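PDB 6SLN: RagA protein from Porphyromonas gingivalis, which probably serves as a TonB-dependent outer-membrane receptor, carrying substrates through a beta-barrel that is filled by a plug domain. Local coordinates for residues Tyr160-Gly164 / Met165-Leu169; Gly196-Ala199 / Ala200-Val203. All coordinates share one frame; numbering follows the deposited sequence.

How the interactions relate
Both contacts lie in the plug domain, their centres 12 Å apart, and interaction 1 closes before interaction 2 opens along the chain. Interaction 1 is the hairpin of strands 159-162 and 165-166; interaction 2 is the turn leading into strand 203-208, which runs parallel to strand 159-162 in the plug sheet. They touch where Ile-161 CD1 packs 3.6 Å from Val-203 CG1 and where Gln-166 NE2 lies 3.9 Å from Ala-197 CB. Each also reaches the barrel: the hairpin meets Asp-465 on strand 456-475, which also carries Ala-460 of the phospholipid pocket, whereas the turn meets strand 627-641. A bound dodecyl maltoside lies about 11 Å from the Met-165 side chain.

Interaction 1: Tyr160-Gly164 / Met165-Leu169; sequences YIVDG and MQTSL
Leu-169 lays its branch point over one face of the Tyr-160 ring, CG 3.5 Å from CE2 and displaced toward the rim, a CH-pi contact 21° off the ring normal. Leu-169 CD1 reaches outward along the ring to the phenol end, 3.6 Å from OH, and Leu-169 CD2 lies over the middle of the ring. Tyr-160 holds CG anti to its carbonyl carbon (chi1 -68°), which carries the ring out to where Leu-169 opens helix 169-173. The chain between them is a beta hairpin at the edge of the plug sheet, closed by a type I' turn with Asp-163 and Gly-164 at its corners. Thr-167 N bonds to Tyr-160 O at 2.9 Å, and Met-165 N to Val-162 O at 2.9 Å. Met-165 O is gripped from opposite faces of its plane, by Val-162 N at 3.1 Å and by Thr-167 OG1 at 2.9 Å. That hydroxyl leans against Val-162, its OG1 3.5 Å from CG2, and the two side chains meet Val-172 of the following helix. Asp-163 turns its carboxylate away from the hairpin, to Thr-208 OG1 and a salt bridge with Lys-210.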
loop_
_atom_site.group_PDB
_atom_site.type_symbol
_atom_site.label_atom_id
_atom_site.label_comp_id
_atom_site.label_asym_id
_atom_site.label_seq_id
_atom_site.Cartn_x
_atom_site.Cartn_y
_atom_site.Cartn_z
ATOM N N TYR A 160 27.228 -14.929 -2.475
ATOM C CA TYR A 160 26.527 -16.211 -2.463
ATOM C C TYR A 160 25.945 -16.491 -3.840
ATOM O O TYR A 160 25.232 -15.651 -4.405
ATOM C CB TYR A 160 25.405 -16.244 -1.426
ATOM C CG TYR A 160 25.850 -16.214 0.000
ATOM C CD1 TYR A 160 26.365 -17.346 0.615
ATOM C CD2 TYR A 160 25.737 -15.058 0.745
ATOM C CE1 TYR A 160 26.771 -17.321 1.942
ATOM C CE2 TYR A 160 26.129 -15.016 2.069
ATOM C CZ TYR A 160 26.645 -16.148 2.665
ATOM O OH TYR A 160 27.044 -16.086 3.978
ATOM N N ILE A 161 26.214 -17.690 -4.353
ATOM C CA ILE A 161 25.981 -18.020 -5.751
ATOM C C ILE A 161 25.360 -19.412 -5.845
ATOM O O ILE A 161 25.988 -20.404 -5.455
ATOM C CB ILE A 161 27.293 -17.936 -6.551
ATOM C CG1 ILE A 161 27.855 -16.524 -6.400
ATOM C CG2 ILE A 161 27.068 -18.255 -8.008
ATOM C CD1 ILE A 161 29.119 -16.273 -7.124
ATOM N N VAL A 162 24.129 -19.486 -6.361
ATOM C CA VAL A 162 23.405 -20.742 -6.575
ATOM C C VAL A 162 23.366 -21.020 -8.071
ATOM O O VAL A 162 22.750 -20.267 -8.836
ATOM C CB VAL A 162 21.977 -20.691 -6.004
ATOM C CG1 VAL A 162 21.334 -22.063 -6.059
ATOM C CG2 VAL A 162 21.974 -20.146 -4.583
ATOM N N ASP A 163 24.043 -22.085 -8.489
ATOM C CA ASP A 163 24.050 -22.529 -9.884
ATOM C C ASP A 163 24.333 -21.392 -10.856
ATOM O O ASP A 163 23.918 -21.431 -12.013
ATOM C CB ASP A 163 22.743 -23.217 -10.242
ATOM C CG ASP A 163 22.665 -24.618 -9.687
ATOM O OD1 ASP A 163 23.630 -25.402 -9.855
ATOM O OD2 ASP A 163 21.631 -24.935 -9.074
ATOM N N GLY A 164 25.033 -20.367 -10.393
ATOM C CA GLY A 164 25.492 -19.297 -11.244
ATOM C C GLY A 164 24.833 -17.965 -11.003
ATOM O O GLY A 164 25.216 -16.988 -11.658
ATOM N N MET A 165 23.859 -17.867 -10.103
ATOM C CA MET A 165 23.214 -16.586 -9.863
ATOM C C MET A 165 23.466 -16.079 -8.454
ATOM O O MET A 165 23.192 -16.780 -7.470
ATOM C CB MET A 165 21.716 -16.646 -10.124
ATOM C CG MET A 165 21.391 -16.041 -11.463
ATOM S SD MET A 165 19.730 -15.445 -11.491
ATOM C CE MET A 165 19.825 -14.150 -10.303
ATOM N N GLN A 166 23.981 -14.852 -8.373
ATOM C CA GLN A 166 24.022 -14.126 -7.117
ATOM C C GLN A 166 22.656 -14.177 -6.458
ATOM O O GLN A 166 21.679 -13.642 -6.990
ATOM C CB GLN A 166 24.436 -12.673 -7.360
ATOM C CG GLN A 166 25.863 -12.475 -7.777
ATOM C CD GLN A 166 26.289 -11.036 -7.627
ATOM O OE1 GLN A 166 25.698 -10.279 -6.842
ATOM N NE2 GLN A 166 27.318 -10.638 -8.378
ATOM N N THR A 167 22.590 -14.837 -5.308
ATOM C CA THR A 167 21.355 -15.004 -4.562
ATOM C C THR A 167 21.512 -14.414 -3.170
ATOM O O THR A 167 22.549 -14.598 -2.525
ATOM C CB THR A 167 20.991 -16.480 -4.461
ATOM O OG1 THR A 167 20.864 -17.035 -5.777
ATOM C CG2 THR A 167 19.696 -16.659 -3.700
ATOM N N SER A 168 20.485 -13.697 -2.713
ATOM C CA SER A 168 20.454 -13.259 -1.320
ATOM C C SER A 168 20.379 -14.465 -0.397
ATOM O O SER A 168 19.902 -15.533 -0.783
ATOM C CB SER A 168 19.253 -12.350 -1.052
ATOM O OG SER A 168 18.138 -13.100 -0.593
ATOM N N LEU A 169 20.852 -14.293 0.837
ATOM C CA LEU A 169 20.757 -15.407 1.773
ATOM C C LEU A 169 19.308 -15.672 2.159
ATOM O O LEU A 169 18.937 -16.826 2.395
ATOM C CB LEU A 169 21.617 -15.162 3.025
ATOM C CG LEU A 169 22.899 -16.013 3.104
ATOM C CD1 LEU A 169 23.453 -16.157 4.523
ATOM C CD2 LEU A 169 22.728 -17.397 2.467
HETATM O O HOH W 1 24.651 -12.664 -2.344
#

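Interaction 2: Gly196-Ala199 / Ala200-Val203; sequences GARA and ANGV
Asn-201 ND2 is gripped by two backbone carbonyls, Ala-157 O and Ser-155 O, while the side chain of Arg-198 passes it with CD 3.5 Å from that nitrogen. The two side chains cross at about a right angle, and the amide and guanidinium planes are turned 34° against each other. The arginine starts with CG wedged between its backbone N and carbonyl carbon (chi1 47°) and then runs extended to NE, so that its CB and CD run past the amide nitrogen, CB at 4.0 Å from Asn-201 ND2. The backbone that carries both side chains winds through a short 3-10 turn. Two bonds from residue i+3 back to residue i define it: Asn-201 N bonds to Arg-198 O at 3.0 Å, and Gly-202 N to Ala-199 O at 2.8 Å. Gly-202, at a positive phi of 94° that would jam a CB against the preceding carbonyl, releases the chain from the turn into strand 203-208. Val-203, the first residue of that strand, brushes the turn, its CG2 4.4 Å from Ala-199 CA. The guanidinium goes on to Pro-158 O through NH2, to Ala-157 O through a weak bond from NE, and to a salt bridge from NH1 to Glu-643, just past barrel strand 627-641. Ala-157 O thus takes a bond from Asn-201 ND2 and a weak one from Arg-198 NE, and the nearby positive charge would probably polarise it, while the arginine joins the carbonyls of Ala-157 and Pro-158 to an acid of the barrel.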
loop_
_atom_site.group_PDB
_atom_site.type_symbol
_atom_site.label_atom_id
_atom_site.label_comp_id
_atom_site.label_asym_id
_atom_site.label_seq_id
_atom_site.Cartn_x
_atom_site.Cartn_y
_atom_site.Cartn_z
ATOM N N GLY A 196 32.542 -10.775 -8.946
ATOM C CA GLY A 196 32.969 -9.411 -8.705
ATOM C C GLY A 196 32.080 -8.385 -8.029
ATOM O O GLY A 196 32.268 -7.186 -8.249
ATOM N N ALA A 197 31.121 -8.782 -7.211
ATOM C CA ALA A 197 30.545 -7.699 -6.424
ATOM C C ALA A 197 31.378 -7.485 -5.175
ATOM O O ALA A 197 31.589 -6.342 -4.736
ATOM C CB ALA A 197 29.081 -7.988 -6.066
ATOM N N ARG A 198 31.896 -8.596 -4.653
ATOM C CA ARG A 198 32.670 -8.625 -3.428
ATOM C C ARG A 198 33.383 -9.968 -3.300
ATOM O O ARG A 198 33.337 -10.605 -2.245
ATOM C CB ARG A 198 31.766 -8.338 -2.228
ATOM C CG ARG A 198 30.467 -9.114 -2.196
ATOM C CD ARG A 198 29.963 -9.199 -0.776
ATOM N NE ARG A 198 29.007 -10.278 -0.549
ATOM C CZ ARG A 198 27.710 -10.205 -0.837
ATOM N NH1 ARG A 198 27.218 -9.102 -1.389
ATOM N NH2 ARG A 198 26.905 -11.236 -0.586
ATOM N N ALA A 199 34.052 -10.407 -4.373
ATOM C CA ALA A 199 34.961 -11.548 -4.282
ATOM C C ALA A 199 35.959 -11.390 -3.154
ATOM O O ALA A 199 36.468 -12.389 -2.638
ATOM C CB ALA A 199 35.741 -11.738 -5.584
ATOM N N ALA A 200 36.259 -10.152 -2.772
ATOM C CA ALA A 200 37.168 -9.891 -1.673
ATOM C C ALA A 200 36.764 -10.620 -0.399
ATOM O O ALA A 200 37.613 -10.832 0.476
ATOM C CB ALA A 200 37.231 -8.388 -1.425
ATOM N N ASN A 201 35.495 -11.008 -0.269
ATOM C CA ASN A 201 35.012 -11.689 0.925
ATOM C C ASN A 201 34.905 -13.195 0.748
ATOM O O ASN A 201 34.475 -13.893 1.682
ATOM C CB ASN A 201 33.658 -11.132 1.340
ATOM C CG ASN A 201 33.711 -9.669 1.677
ATOM O OD1 ASN A 201 34.774 -9.125 2.000
ATOM N ND2 ASN A 201 32.555 -9.015 1.619
ATOM N N GLY A 202 35.319 -13.708 -0.403
ATOM C CA GLY A 202 35.157 -15.107 -0.713
ATOM C C GLY A 202 33.877 -15.345 -1.481
ATOM O O GLY A 202 33.015 -14.473 -1.626
ATOM N N VAL A 203 33.750 -16.555 -1.994
ATOM C CA VAL A 203 32.578 -16.898 -2.781
ATOM C C VAL A 203 32.053 -18.241 -2.299
ATOM O O VAL A 203 32.813 -19.207 -2.194
ATOM C CB VAL A 203 32.896 -16.926 -4.289
ATOM C CG1 VAL A 203 31.765 -17.592 -5.043
ATOM C CG2 VAL A 203 33.118 -15.508 -4.806
#